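Local coordinates for protein ferulic acid decarboxylase 1 (Candida dubliniensis, PDB 4ZAD) that probably catalyses the reversible decarboxylation of aromatic acids such as ferulic, p-coumaric and cinnamic acid to their vinyl derivatives, with prenylated FMN and manganese as cofactors, at residues D26-P31 with N54-P59; N66-L71 with T141-P146; G75-F80 with L325-T330; K129-T134 with Y312-I317; G190-P195 with P303-N308. One frame throughout, in Å; residues are numbered along the deposited sequence.

Contact 1 (D26-P31 with N54-P59); sequences DTEVDP and NLKQDP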
# COMPACT_ATOMS: atom_id res chain seq x y z
N ASP A 26 23.57 21.35 -17.71
CA ASP A 26 24.16 21.96 -18.90
C ASP A 26 24.48 20.96 -20.04
O ASP A 26 24.82 21.39 -21.14
CB ASP A 26 25.42 22.73 -18.50
CG ASP A 26 25.14 23.83 -17.51
OD1 ASP A 26 23.95 24.07 -17.21
OD2 ASP A 26 26.09 24.46 -17.03
N THR A 27 24.36 19.66 -19.80
CA THR A 27 24.60 18.64 -20.84
C THR A 27 23.44 18.51 -21.83
O THR A 27 22.27 18.40 -21.44
CB THR A 27 24.77 17.25 -20.20
OG1 THR A 27 25.71 17.34 -19.14
CG2 THR A 27 25.23 16.23 -21.23
N GLU A 28 23.75 18.45 -23.11
CA GLU A 28 22.67 18.36 -24.07
C GLU A 28 21.80 17.14 -23.78
O GLU A 28 22.28 16.01 -23.66
CB GLU A 28 23.17 18.32 -25.51
CG GLU A 28 22.02 18.47 -26.50
CD GLU A 28 22.45 18.24 -27.94
OE1 GLU A 28 23.02 19.19 -28.53
OE2 GLU A 28 22.18 17.12 -28.47
N VAL A 29 20.49 17.39 -23.65
CA VAL A 29 19.47 16.36 -23.45
C VAL A 29 18.45 16.50 -24.57
O VAL A 29 18.13 17.62 -24.99
CB VAL A 29 18.78 16.54 -22.08
CG1 VAL A 29 17.64 15.53 -21.88
CG2 VAL A 29 19.83 16.46 -20.97
N ASP A 30 17.96 15.36 -25.06
CA ASP A 30 17.09 15.30 -26.25
C ASP A 30 15.66 15.37 -25.79
O ASP A 30 15.27 14.61 -24.92
CB ASP A 30 17.34 14.01 -27.07
CG ASP A 30 16.68 14.04 -28.47
OD1 ASP A 30 15.98 14.99 -28.83
OD2 ASP A 30 16.85 13.07 -29.24
N PRO A 31 14.88 16.30 -26.35
CA PRO A 31 13.42 16.36 -26.08
C PRO A 31 12.69 15.06 -26.40
O PRO A 31 11.69 14.71 -25.73
CB PRO A 31 12.94 17.47 -27.01
CG PRO A 31 14.14 18.37 -27.18
CD PRO A 31 15.37 17.53 -27.01
N ASN A 54 20.25 23.10 -21.64
CA ASN A 54 20.81 22.79 -22.96
C ASN A 54 20.05 21.66 -23.59
O ASN A 54 20.45 20.52 -23.51
CB ASN A 54 22.31 22.45 -22.83
CG ASN A 54 23.04 22.29 -24.20
OD1 ASN A 54 22.48 22.51 -25.28
ND2 ASN A 54 24.32 21.92 -24.12
N LEU A 55 18.91 22.00 -24.19
CA LEU A 55 18.07 21.04 -24.90
C LEU A 55 18.56 20.92 -26.35
O LEU A 55 19.18 21.86 -26.87
CB LEU A 55 16.61 21.50 -24.85
CG LEU A 55 15.82 21.20 -23.57
CD1 LEU A 55 14.41 21.79 -23.65
CD2 LEU A 55 15.73 19.70 -23.31
N LYS A 56 18.33 19.76 -26.98
CA LYS A 56 18.75 19.56 -28.36
C LYS A 56 17.76 20.25 -29.25
O LYS A 56 16.58 19.88 -29.27
CB LYS A 56 18.82 18.08 -28.76
CG LYS A 56 19.28 17.84 -30.25
CD LYS A 56 19.51 16.33 -30.56
CE LYS A 56 19.68 16.00 -32.07
NZ LYS A 56 18.45 15.37 -32.72
N GLN A 57 18.26 21.22 -30.01
CA GLN A 57 17.43 22.15 -30.77
C GLN A 57 17.32 21.79 -32.24
O GLN A 57 18.26 21.27 -32.86
CB GLN A 57 17.96 23.57 -30.60
CG GLN A 57 17.63 24.19 -29.24
CD GLN A 57 16.20 24.78 -29.17
OE1 GLN A 57 15.23 24.25 -29.77
NE2 GLN A 57 16.06 25.88 -28.42
N ASP A 58 16.13 22.05 -32.78
CA ASP A 58 15.87 21.93 -34.19
C ASP A 58 16.53 23.17 -34.83
O ASP A 58 16.44 24.26 -34.27
CB ASP A 58 14.36 21.86 -34.44
CG ASP A 58 14.02 21.67 -35.91
OD1 ASP A 58 14.18 22.63 -36.69
OD2 ASP A 58 13.60 20.57 -36.27
N PRO A 59 17.22 23.00 -35.98
CA PRO A 59 17.93 24.15 -36.55
C PRO A 59 17.05 25.31 -37.01
O PRO A 59 17.52 26.44 -36.97
CB PRO A 59 18.68 23.54 -37.75
CG PRO A 59 18.80 22.10 -37.42
CD PRO A 59 17.49 21.78 -36.77
O HOH W 1 20.00 20.58 -20.39

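Contact 2 (N66-L71 with T141-P146); sequences NLFRIL and TKLPVP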
# COMPACT_ATOMS: atom_id res chain seq x y z
N ASN A 66 16.50 31.95 -26.71
CA ASN A 66 15.37 32.27 -25.84
C ASN A 66 14.28 31.20 -25.68
O ASN A 66 13.57 31.21 -24.70
CB ASN A 66 14.71 33.56 -26.34
CG ASN A 66 15.55 34.79 -26.10
OD1 ASN A 66 15.55 35.71 -26.90
ND2 ASN A 66 16.26 34.82 -24.99
N LEU A 67 14.13 30.31 -26.66
CA LEU A 67 13.00 29.37 -26.69
C LEU A 67 13.46 27.93 -26.84
O LEU A 67 14.07 27.60 -27.87
CB LEU A 67 12.11 29.69 -27.90
CG LEU A 67 11.33 30.99 -27.79
CD1 LEU A 67 10.64 31.37 -29.11
CD2 LEU A 67 10.33 30.80 -26.65
N PHE A 68 13.24 27.07 -25.83
CA PHE A 68 13.10 27.44 -24.41
C PHE A 68 13.90 26.39 -23.62
O PHE A 68 14.32 25.37 -24.20
CB PHE A 68 11.65 27.47 -23.95
CG PHE A 68 10.82 26.37 -24.53
CD1 PHE A 68 10.89 25.09 -24.00
CD2 PHE A 68 9.98 26.61 -25.59
CE1 PHE A 68 10.15 24.05 -24.54
CE2 PHE A 68 9.22 25.59 -26.15
CZ PHE A 68 9.31 24.30 -25.64
N ARG A 69 14.12 26.67 -22.34
CA ARG A 69 14.64 25.66 -21.40
C ARG A 69 13.45 24.95 -20.79
O ARG A 69 12.33 25.42 -20.93
CB ARG A 69 15.42 26.30 -20.24
CG ARG A 69 16.82 26.82 -20.60
CD ARG A 69 17.02 28.31 -20.26
NE ARG A 69 17.38 28.55 -18.86
CZ ARG A 69 17.25 29.73 -18.24
NH1 ARG A 69 16.74 30.78 -18.86
NH2 ARG A 69 17.60 29.86 -16.98
N ILE A 70 13.70 23.85 -20.09
CA ILE A 70 12.64 23.13 -19.36
C ILE A 70 12.98 22.97 -17.87
O ILE A 70 14.07 22.51 -17.54
CB ILE A 70 12.32 21.76 -20.00
CG1 ILE A 70 11.67 21.98 -21.38
CG2 ILE A 70 11.38 20.92 -19.07
CD1 ILE A 70 11.55 20.70 -22.21
N LEU A 71 12.07 23.38 -16.99
CA LEU A 71 12.13 22.98 -15.57
C LEU A 71 11.24 21.78 -15.45
O LEU A 71 10.11 21.81 -15.92
CB LEU A 71 11.61 24.08 -14.64
CG LEU A 71 11.61 23.71 -13.16
CD1 LEU A 71 13.02 23.36 -12.71
CD2 LEU A 71 11.03 24.81 -12.30
N THR A 141 6.37 23.29 -34.42
CA THR A 141 7.11 22.10 -34.88
C THR A 141 8.61 22.19 -34.55
O THR A 141 9.25 21.17 -34.28
CB THR A 141 6.85 21.92 -36.44
OG1 THR A 141 5.46 21.62 -36.64
CG2 THR A 141 7.71 20.85 -37.15
N LYS A 142 9.14 23.41 -34.56
CA LYS A 142 10.58 23.64 -34.41
C LYS A 142 11.07 23.85 -32.98
O LYS A 142 12.28 23.76 -32.70
CB LYS A 142 11.03 24.81 -35.30
CG LYS A 142 10.58 24.68 -36.79
CD LYS A 142 11.10 23.40 -37.44
CE LYS A 142 10.67 23.28 -38.90
NZ LYS A 142 10.46 21.87 -39.37
N LEU A 143 10.13 24.09 -32.06
CA LEU A 143 10.48 24.25 -30.63
C LEU A 143 10.82 22.90 -29.98
O LEU A 143 10.37 21.85 -30.45
CB LEU A 143 9.33 24.96 -29.90
CG LEU A 143 8.99 26.36 -30.44
CD1 LEU A 143 7.78 26.95 -29.70
CD2 LEU A 143 10.19 27.25 -30.32
N PRO A 144 11.61 22.91 -28.90
CA PRO A 144 11.99 21.69 -28.22
C PRO A 144 10.91 21.23 -27.25
O PRO A 144 11.10 21.26 -26.01
CB PRO A 144 13.25 22.10 -27.50
CG PRO A 144 13.03 23.50 -27.15
CD PRO A 144 12.10 24.09 -28.18
N VAL A 145 9.81 20.78 -27.84
CA VAL A 145 8.65 20.25 -27.14
C VAL A 145 8.95 18.78 -26.97
O VAL A 145 9.33 18.11 -27.94
CB VAL A 145 7.36 20.47 -27.98
CG1 VAL A 145 6.13 19.84 -27.34
CG2 VAL A 145 7.16 21.97 -28.21
N PRO A 146 8.83 18.27 -25.76
CA PRO A 146 9.23 16.89 -25.50
C PRO A 146 8.23 15.85 -25.97
O PRO A 146 7.03 16.12 -26.01
CB PRO A 146 9.30 16.83 -23.97
CG PRO A 146 8.42 17.92 -23.49
CD PRO A 146 8.47 19.00 -24.52

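Contact 3 (G75-F80 with L325-T330); sequences GGLRGF and LCTDET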
# COMPACT_ATOMS: atom_id res chain seq x y z
N GLY A 75 6.40 20.04 -9.08
CA GLY A 75 5.53 19.62 -8.00
C GLY A 75 5.87 18.22 -7.54
O GLY A 75 5.05 17.55 -6.92
N GLY A 76 7.07 17.75 -7.86
CA GLY A 76 7.44 16.40 -7.49
C GLY A 76 7.89 16.42 -6.06
O GLY A 76 8.15 17.48 -5.53
N LEU A 77 8.03 15.26 -5.42
CA LEU A 77 8.42 15.26 -4.01
C LEU A 77 9.94 15.43 -3.84
O LEU A 77 10.75 14.96 -4.67
CB LEU A 77 7.96 14.00 -3.29
CG LEU A 77 6.46 13.74 -3.22
CD1 LEU A 77 6.25 12.40 -2.51
CD2 LEU A 77 5.69 14.88 -2.53
N ARG A 78 10.29 16.09 -2.74
CA ARG A 78 11.66 16.39 -2.34
C ARG A 78 12.20 15.29 -1.46
O ARG A 78 11.42 14.62 -0.80
CB ARG A 78 11.60 17.66 -1.51
CG ARG A 78 12.83 18.02 -0.74
CD ARG A 78 12.67 19.35 -0.12
NE ARG A 78 12.78 20.41 -1.11
CZ ARG A 78 12.98 21.69 -0.82
NH1 ARG A 78 13.08 22.08 0.45
NH2 ARG A 78 13.06 22.59 -1.81
N GLY A 79 13.51 15.12 -1.39
CA GLY A 79 14.08 13.95 -0.73
C GLY A 79 14.70 14.06 0.67
O GLY A 79 15.03 13.01 1.27
N PHE A 80 14.86 15.29 1.17
CA PHE A 80 15.51 15.47 2.45
C PHE A 80 14.63 15.86 3.64
O PHE A 80 14.73 15.24 4.73
CB PHE A 80 16.78 16.35 2.40
CG PHE A 80 16.74 17.52 1.44
CD1 PHE A 80 16.88 17.32 0.06
CD2 PHE A 80 16.72 18.82 1.92
CE1 PHE A 80 16.91 18.40 -0.83
CE2 PHE A 80 16.73 19.89 1.06
CZ PHE A 80 16.83 19.68 -0.34
N LEU A 325 3.44 6.78 -12.71
CA LEU A 325 3.29 6.18 -11.40
C LEU A 325 3.46 7.24 -10.36
O LEU A 325 3.98 8.30 -10.67
CB LEU A 325 4.32 5.06 -11.16
CG LEU A 325 3.68 3.77 -11.68
CD1 LEU A 325 4.20 3.48 -13.12
CD2 LEU A 325 3.87 2.65 -10.69
N CYS A 326 3.03 6.96 -9.13
CA CYS A 326 3.16 7.94 -8.10
C CYS A 326 4.64 7.92 -7.72
O CYS A 326 5.27 6.86 -7.85
CB CYS A 326 2.23 7.68 -6.91
SG CYS A 326 2.68 6.18 -6.08
N THR A 327 5.18 9.07 -7.32
CA THR A 327 4.34 10.29 -7.19
C THR A 327 4.79 11.54 -8.01
O THR A 327 5.97 11.80 -8.18
CB THR A 327 3.87 10.59 -5.67
OG1 THR A 327 4.02 11.98 -5.36
CG2 THR A 327 4.59 9.76 -4.65
N ASP A 328 3.81 12.28 -8.56
CA ASP A 328 4.05 13.39 -9.49
C ASP A 328 2.95 14.42 -9.36
O ASP A 328 2.05 14.20 -8.58
CB ASP A 328 4.29 12.92 -10.95
CG ASP A 328 3.03 12.40 -11.67
OD1 ASP A 328 2.11 13.17 -12.00
OD2 ASP A 328 3.01 11.21 -12.01
N GLU A 329 3.02 15.53 -10.09
CA GLU A 329 1.99 16.58 -10.02
C GLU A 329 0.58 16.06 -10.23
O GLU A 329 -0.36 16.65 -9.72
CB GLU A 329 2.18 17.69 -11.07
CG GLU A 329 3.47 18.51 -10.99
CD GLU A 329 4.70 17.73 -11.42
OE1 GLU A 329 4.61 16.85 -12.31
OE2 GLU A 329 5.77 18.03 -10.84
N THR A 330 0.39 14.99 -11.00
CA THR A 330 -0.98 14.49 -11.17
C THR A 330 -1.41 13.74 -9.91
O THR A 330 -2.51 13.19 -9.86
CB THR A 330 -1.15 13.59 -12.41
OG1 THR A 330 -0.26 12.46 -12.34
CG2 THR A 330 -0.87 14.37 -13.66

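Contact 4 (K129-T134 with Y312-I317); sequences KKHHLT and YRDQAI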
# COMPACT_ATOMS: atom_id res chain seq x y z
N LYS A 129 6.41 40.46 -22.08
CA LYS A 129 6.11 41.44 -23.12
C LYS A 129 7.36 41.96 -23.84
O LYS A 129 7.23 42.78 -24.73
CB LYS A 129 5.31 42.62 -22.58
CG LYS A 129 3.86 42.33 -22.21
CD LYS A 129 3.08 41.60 -23.30
CE LYS A 129 1.59 41.73 -23.10
NZ LYS A 129 0.76 41.27 -24.25
N LYS A 130 8.56 41.50 -23.49
CA LYS A 130 9.75 41.99 -24.18
C LYS A 130 9.87 41.51 -25.67
O LYS A 130 10.28 42.29 -26.53
CB LYS A 130 11.02 41.66 -23.37
CG LYS A 130 12.34 42.15 -24.02
CD LYS A 130 13.59 41.61 -23.31
CE LYS A 130 14.80 42.53 -23.50
NZ LYS A 130 15.94 42.14 -22.59
N HIS A 131 9.52 40.25 -25.95
CA HIS A 131 9.58 39.69 -27.31
C HIS A 131 8.24 39.16 -27.79
O HIS A 131 7.47 38.58 -27.03
CB HIS A 131 10.59 38.53 -27.42
CG HIS A 131 11.99 38.89 -27.05
ND1 HIS A 131 12.55 38.54 -25.84
CD2 HIS A 131 12.96 39.55 -27.73
CE1 HIS A 131 13.79 38.99 -25.78
NE2 HIS A 131 14.06 39.61 -26.92
N HIS A 132 8.02 39.29 -29.10
CA HIS A 132 6.76 38.93 -29.76
C HIS A 132 7.00 38.13 -31.03
O HIS A 132 7.97 38.36 -31.72
CB HIS A 132 5.99 40.20 -30.11
CG HIS A 132 5.46 40.92 -28.91
ND1 HIS A 132 6.22 41.80 -28.18
CD2 HIS A 132 4.27 40.85 -28.29
CE1 HIS A 132 5.51 42.27 -27.17
NE2 HIS A 132 4.31 41.71 -27.22
N LEU A 133 6.10 37.18 -31.29
CA LEU A 133 6.04 36.48 -32.56
C LEU A 133 4.61 36.59 -33.11
O LEU A 133 3.64 36.38 -32.35
CB LEU A 133 6.40 35.01 -32.37
CG LEU A 133 7.85 34.62 -32.06
CD1 LEU A 133 7.89 33.19 -31.52
CD2 LEU A 133 8.71 34.73 -33.30
N THR A 134 4.48 36.93 -34.40
CA THR A 134 3.17 36.97 -35.07
C THR A 134 2.89 35.58 -35.57
O THR A 134 3.78 34.73 -35.58
CB THR A 134 3.15 37.89 -36.29
OG1 THR A 134 4.04 37.36 -37.30
CG2 THR A 134 3.52 39.35 -35.92
N TYR A 312 7.16 36.31 -25.08
CA TYR A 312 8.08 35.54 -24.23
C TYR A 312 9.27 36.36 -23.77
O TYR A 312 9.72 37.27 -24.46
CB TYR A 312 8.57 34.29 -24.96
CG TYR A 312 9.38 34.60 -26.19
CD1 TYR A 312 8.76 34.82 -27.41
CD2 TYR A 312 10.75 34.67 -26.14
CE1 TYR A 312 9.49 35.12 -28.54
CE2 TYR A 312 11.51 34.97 -27.29
CZ TYR A 312 10.86 35.19 -28.47
OH TYR A 312 11.56 35.47 -29.59
N ARG A 313 9.78 36.03 -22.59
CA ARG A 313 10.87 36.79 -22.00
C ARG A 313 12.22 36.27 -22.47
O ARG A 313 12.29 35.29 -23.18
CB ARG A 313 10.78 36.72 -20.48
CG ARG A 313 11.16 35.37 -19.89
CD ARG A 313 10.89 35.31 -18.39
NE ARG A 313 11.47 36.44 -17.66
CZ ARG A 313 11.17 36.74 -16.41
NH1 ARG A 313 10.29 36.02 -15.75
NH2 ARG A 313 11.73 37.77 -15.82
N ASP A 314 13.29 36.95 -22.08
CA ASP A 314 14.64 36.44 -22.29
C ASP A 314 14.76 35.10 -21.61
O ASP A 314 14.40 34.95 -20.45
CB ASP A 314 15.68 37.35 -21.63
CG ASP A 314 15.95 38.63 -22.38
OD1 ASP A 314 15.70 38.69 -23.61
OD2 ASP A 314 16.42 39.59 -21.73
N GLN A 315 15.24 34.12 -22.34
CA GLN A 315 15.71 32.89 -21.77
C GLN A 315 14.58 32.16 -21.07
O GLN A 315 14.67 31.84 -19.88
CB GLN A 315 16.90 33.15 -20.82
CG GLN A 315 18.06 33.90 -21.46
CD GLN A 315 19.39 33.57 -20.78
OE1 GLN A 315 19.57 33.82 -19.57
NE2 GLN A 315 20.32 33.01 -21.54
N ALA A 316 13.52 31.91 -21.82
CA ALA A 316 12.26 31.47 -21.24
C ALA A 316 12.42 30.07 -20.67
O ALA A 316 13.15 29.23 -21.22
CB ALA A 316 11.10 31.53 -22.27
N ILE A 317 11.75 29.82 -19.55
CA ILE A 317 11.77 28.49 -18.93
C ILE A 317 10.37 27.89 -18.97
O ILE A 317 9.39 28.50 -18.55
CB ILE A 317 12.31 28.52 -17.48
CG1 ILE A 317 13.71 29.13 -17.44
CG2 ILE A 317 12.35 27.12 -16.91
CD1 ILE A 317 14.07 29.73 -16.06

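Contact 5 (G190-P195 with P303-N308); sequences GLVINP and PLYRVN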
# COMPACT_ATOMS: atom_id res chain seq x y z
N GLY A 190 -5.91 19.50 -27.28
CA GLY A 190 -5.84 18.88 -25.98
C GLY A 190 -7.21 18.49 -25.55
O GLY A 190 -8.18 18.78 -26.24
N LEU A 191 -7.29 17.81 -24.42
CA LEU A 191 -8.56 17.44 -23.80
C LEU A 191 -9.42 18.64 -23.39
O LEU A 191 -8.93 19.61 -22.81
CB LEU A 191 -8.32 16.63 -22.53
CG LEU A 191 -8.05 15.14 -22.61
CD1 LEU A 191 -7.80 14.69 -21.18
CD2 LEU A 191 -9.22 14.42 -23.21
N VAL A 192 -10.72 18.47 -23.64
CA VAL A 192 -11.76 19.43 -23.36
C VAL A 192 -12.97 18.55 -23.08
O VAL A 192 -13.71 18.23 -24.00
CB VAL A 192 -11.99 20.33 -24.60
CG1 VAL A 192 -13.21 21.24 -24.41
CG2 VAL A 192 -10.69 21.16 -24.97
N ILE A 193 -13.15 18.08 -21.83
CA ILE A 193 -14.23 17.11 -21.54
C ILE A 193 -15.11 17.55 -20.40
O ILE A 193 -14.75 18.36 -19.60
CB ILE A 193 -13.69 15.68 -21.28
CG1 ILE A 193 -12.88 15.61 -19.97
CG2 ILE A 193 -12.76 15.23 -22.47
CD1 ILE A 193 -12.40 14.23 -19.57
N ASN A 194 -16.31 17.01 -20.36
CA ASN A 194 -17.22 17.24 -19.28
C ASN A 194 -16.60 16.67 -18.02
O ASN A 194 -15.87 15.69 -18.10
CB ASN A 194 -18.56 16.57 -19.56
CG ASN A 194 -19.40 17.34 -20.56
OD1 ASN A 194 -19.45 18.55 -20.51
ND2 ASN A 194 -20.09 16.62 -21.46
N PRO A 195 -16.82 17.33 -16.86
CA PRO A 195 -17.46 18.65 -16.63
C PRO A 195 -16.43 19.76 -16.39
O PRO A 195 -16.70 20.72 -15.64
CB PRO A 195 -18.26 18.41 -15.36
CG PRO A 195 -17.34 17.45 -14.54
CD PRO A 195 -16.46 16.68 -15.59
N PRO A 303 -10.99 19.28 -29.75
CA PRO A 303 -10.99 20.61 -30.37
C PRO A 303 -9.60 21.17 -30.64
O PRO A 303 -8.60 20.58 -30.21
CB PRO A 303 -11.75 21.49 -29.36
CG PRO A 303 -12.11 20.70 -28.27
CD PRO A 303 -11.84 19.24 -28.55
N LEU A 304 -9.53 22.29 -31.35
CA LEU A 304 -8.25 22.81 -31.83
C LEU A 304 -8.05 24.22 -31.43
O LEU A 304 -8.91 25.06 -31.72
CB LEU A 304 -8.17 22.75 -33.36
CG LEU A 304 -6.81 23.09 -33.96
CD1 LEU A 304 -5.70 22.14 -33.42
CD2 LEU A 304 -6.90 23.02 -35.50
N TYR A 305 -6.91 24.48 -30.78
CA TYR A 305 -6.53 25.81 -30.36
C TYR A 305 -5.60 26.36 -31.40
O TYR A 305 -4.51 25.81 -31.62
CB TYR A 305 -5.76 25.78 -29.04
CG TYR A 305 -6.50 25.29 -27.82
CD1 TYR A 305 -6.63 23.94 -27.57
CD2 TYR A 305 -7.00 26.18 -26.86
CE1 TYR A 305 -7.26 23.48 -26.43
CE2 TYR A 305 -7.64 25.72 -25.71
CZ TYR A 305 -7.76 24.37 -25.51
OH TYR A 305 -8.38 23.88 -24.37
N ARG A 306 -6.00 27.44 -32.04
CA ARG A 306 -5.23 28.04 -33.11
C ARG A 306 -4.51 29.17 -32.49
O ARG A 306 -5.13 30.11 -32.06
CB ARG A 306 -6.15 28.56 -34.21
CG ARG A 306 -7.18 27.52 -34.71
CD ARG A 306 -8.02 28.07 -35.92
NE ARG A 306 -8.90 27.04 -36.47
CZ ARG A 306 -8.52 26.10 -37.34
NH1 ARG A 306 -7.25 26.05 -37.78
NH2 ARG A 306 -9.41 25.19 -37.76
N VAL A 307 -3.18 29.07 -32.45
CA VAL A 307 -2.31 30.11 -31.84
C VAL A 307 -2.00 31.20 -32.88
O VAL A 307 -1.46 30.88 -33.93
CB VAL A 307 -0.98 29.46 -31.37
CG1 VAL A 307 -0.01 30.47 -30.77
CG2 VAL A 307 -1.27 28.34 -30.39
N ASN A 308 -2.35 32.45 -32.60
CA ASN A 308 -2.06 33.59 -33.46
C ASN A 308 -0.87 34.43 -32.98
O ASN A 308 -0.36 35.23 -33.72
CB ASN A 308 -3.27 34.56 -33.56
CG ASN A 308 -4.58 33.91 -34.09
OD1 ASN A 308 -5.69 34.38 -33.73
ND2 ASN A 308 -4.48 32.86 -34.94
O HOH W 2 -6.87 21.00 -23.75

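Contact 1 (D26-P31 with N54-P59)
N54 and V29 make the tight part of this contact, where backbone and amide groups are bonded directly. V29 N gives its hydrogen to N54 O at 3.1 Å, and V29 O accepts from K56 N at 2.9 Å. E28 CA also points its hydrogen at N54 O, 3.1 Å away. With CG of N54 anti to its own N (chi1 -172°), the amide reaches back to D26, and N54 ND2 donates to D26 O at 3.1 Å, the acceptor lying almost in the amide plane. These bonds carry on, past the strand ends, the parallel pairing of strands 22-25 and 49-52, which helix 34-45 joins in a beta-alpha-beta crossover; V29 and L55 form a single bridge and turn their side chains against that helix. A water accepts from N54 N and gives a weak bond to T27 O. The solvent side is looser. There the stem of K56 passes aslant the carboxylate of E28, with E28 OE2 3.5 Å from K56 CD, while K56 NZ stays 5.9 Å from that oxygen. D30 runs beside K56 in the same direction, yet D30 OD2 and K56 NZ stay 4.5 Å apart, too far for a salt bridge.

Contact 2 (N66-L71 with T141-P146)
An inverse gamma turn centred on P144 presses its proline ring against F68, at the point where the loop 141-146 passes strand 69-71 of the mixed four-stranded sheet. The turn is closed by a weak bond from V145 N to L143 O, and the contact joins the N-terminal region to the Rift-related region of this UbiD-family enzyme, wholly in the interior. P144 CD stands over one face of the F68 phenyl, 3.9 Å from its centroid and 17° off the normal, a CH-pi contact offset toward the rim. A chi1 of 39° sets CG of F68 between its backbone N and carbonyl carbon and brings the ring face against the proline; a cis peptide bond precedes this residue. V145 CG2 sits at the edge of the same ring, 4.1 Å from F68 CZ, whereas L143 CB comes in obliquely, 3.8 Å from F68 CE2. To one side, L143 CD2 meets L67 CB at 3.9 Å. To the other, I70 extends toward the second proline, and I70 CD1 lies 4.2 Å from P146 CD. P144 O lies 3.3 Å from F68 CE1 and 3.9 Å from I70 CD1.

Contact 3 (G75-F80 with L325-T330)
E329 reaches across to the glycine pair G75-G76, and its OE2 takes the hydrogen of G75 N at 2.7 Å through the anti lone pair, the one turned away from OE1. G76 N is also near E329 OE2, at 3.3 Å, but at too poor an angle to bond. The glutamate gets there by a bend at chi2 (72°), which lays its stem on the glycine, E329 CG 3.8 Å from G75 CA. Beside this polar link, L77 meets T327 at about a right angle, with L77 CD1 3.6 Å from T327 OG1 and 3.8 Å from T327 CG2. The next shell positions 325-330. D328 is the N-cap of helix 329-332 and its OD1 accepts from T330 N at 2.7 Å; its OD2 is held by R40 in a salt bridge and by G324 N. E329 OE1 is bonded to the hydroxyls of S321 and Y43. T330, one residue further on, touches the prenylated flavin. Donors therefore grip both oxygens of the E329 carboxylate, which fixes its rotation and ties the loop 75-80 of the N-terminal region to a helix start at the cofactor pocket.

Contact 4 (K129-T134 with Y312-I317)
H131 lies across the phenol ring of Y312, touching it with CB rather than with the imidazole. H131 CB is 3.7 Å from the centroid of the Y312 ring, over its face in a CH-pi contact. The imidazole continues past the rim: the two ring planes are nearly parallel, at 19°, but their centroids are 5.2 Å apart, so they scarcely overlap. With CG between its own N and carbonyl carbon (chi1 63°), Y312 brings its phenol to H131 and L133, where L133 CD1 approaches Y312 CE1 obliquely at 3.9 Å. The phenol hydroxyl reaches D63 in the N-terminal region.

Beneath these side chains, H131 and Y312 are an antiparallel hydrogen-bonded pair where strand 131-134 begins and strand 300-312 ends, in the large sheet of the Rift-related region. The stronger bond runs from Y312 N to H131 O at 3.0 Å; the return bond, from H131 N to Y312 O at 3.3 Å, is weak. The same carbonyl oxygen receives a second weak bond, from H131 ND1 at 3.4 Å, and lies at the imidazole edge.

D314 approaches that edge too. Its OD1 is near the imidazole plane, 2.9 Å from H131 CE1, although the carboxylate is turned 49° from the ring. The other oxygen is met on its syn side by the extended K130, in a salt bridge of 2.7 Å between K130 NZ and D314 OD2, while K130 CG rests over one face of the imidazole.

Contact 5 (G190-P195 with P303-N308)
V192 points toward segment 303-308 of strand 300-312 and fits its branched side chain against P303 and Y305. At the root, V192 CB lies 3.7 Å from P303 CG and 4.1 Å from P303 CD, so contact with the proline ring begins at the first side-chain atom. CG1, anti to the backbone N (chi1 172°), keeps a more distant hold, V192 CG1 to P303 CG being 4.0 Å. The other branch does more: V192 CG2 is 3.6 Å from P303 CG and also 3.6 Å from Y305 OH, which places this methyl between the proline ring and the end of the phenol. Valine and tyrosine come from opposite directions, and the methyl meets the phenol obliquely.

The rest of the meeting is looser. G190 N stands at the edge of the Y305 ring, 4.3 Å from Y305 CE1. A water links the two segments, donating to L191 O at 2.7 Å and making a weak bond with the Y305 hydroxyl. Y305 is steadied from elsewhere, its ring stacked on W163 and set edge-to-face with F216, and P303 O accepts a bond from the T189 hydroxyl. L191 touches the prenylated flavin, and Q196, another cofactor-binding residue, follows P195 directly. The arrangement belongs to the FMN-binding Rift-related region of UbiD enzymes, with the loop between strand 187-189 and helix 197-207 touching strand 300-312 of the antiparallel sheet near its start, beside the cofactor.

From the N terminus, contact 1 closes the first loop, round helix 34-45, before any other opens. Contact 2 then opens at 66-71 and contact 3 at 75-80; contact 4 opens at 129-134, before contact 2 closes at 141-146, so contact 2 crosses both. Contact 5 is nested inside contact 4, which is itself nested inside contact 3. Contacts 1 and 2 meet, probably through a bond from Q57 NE2 to L67 O, and contacts 2 and 4 through backbone pairs of A316 with N66 and R69. Contacts 4 and 5 share strand 300-312 within the Rift-related region, while contacts 2 and 3 fasten the N-terminal region to what follows.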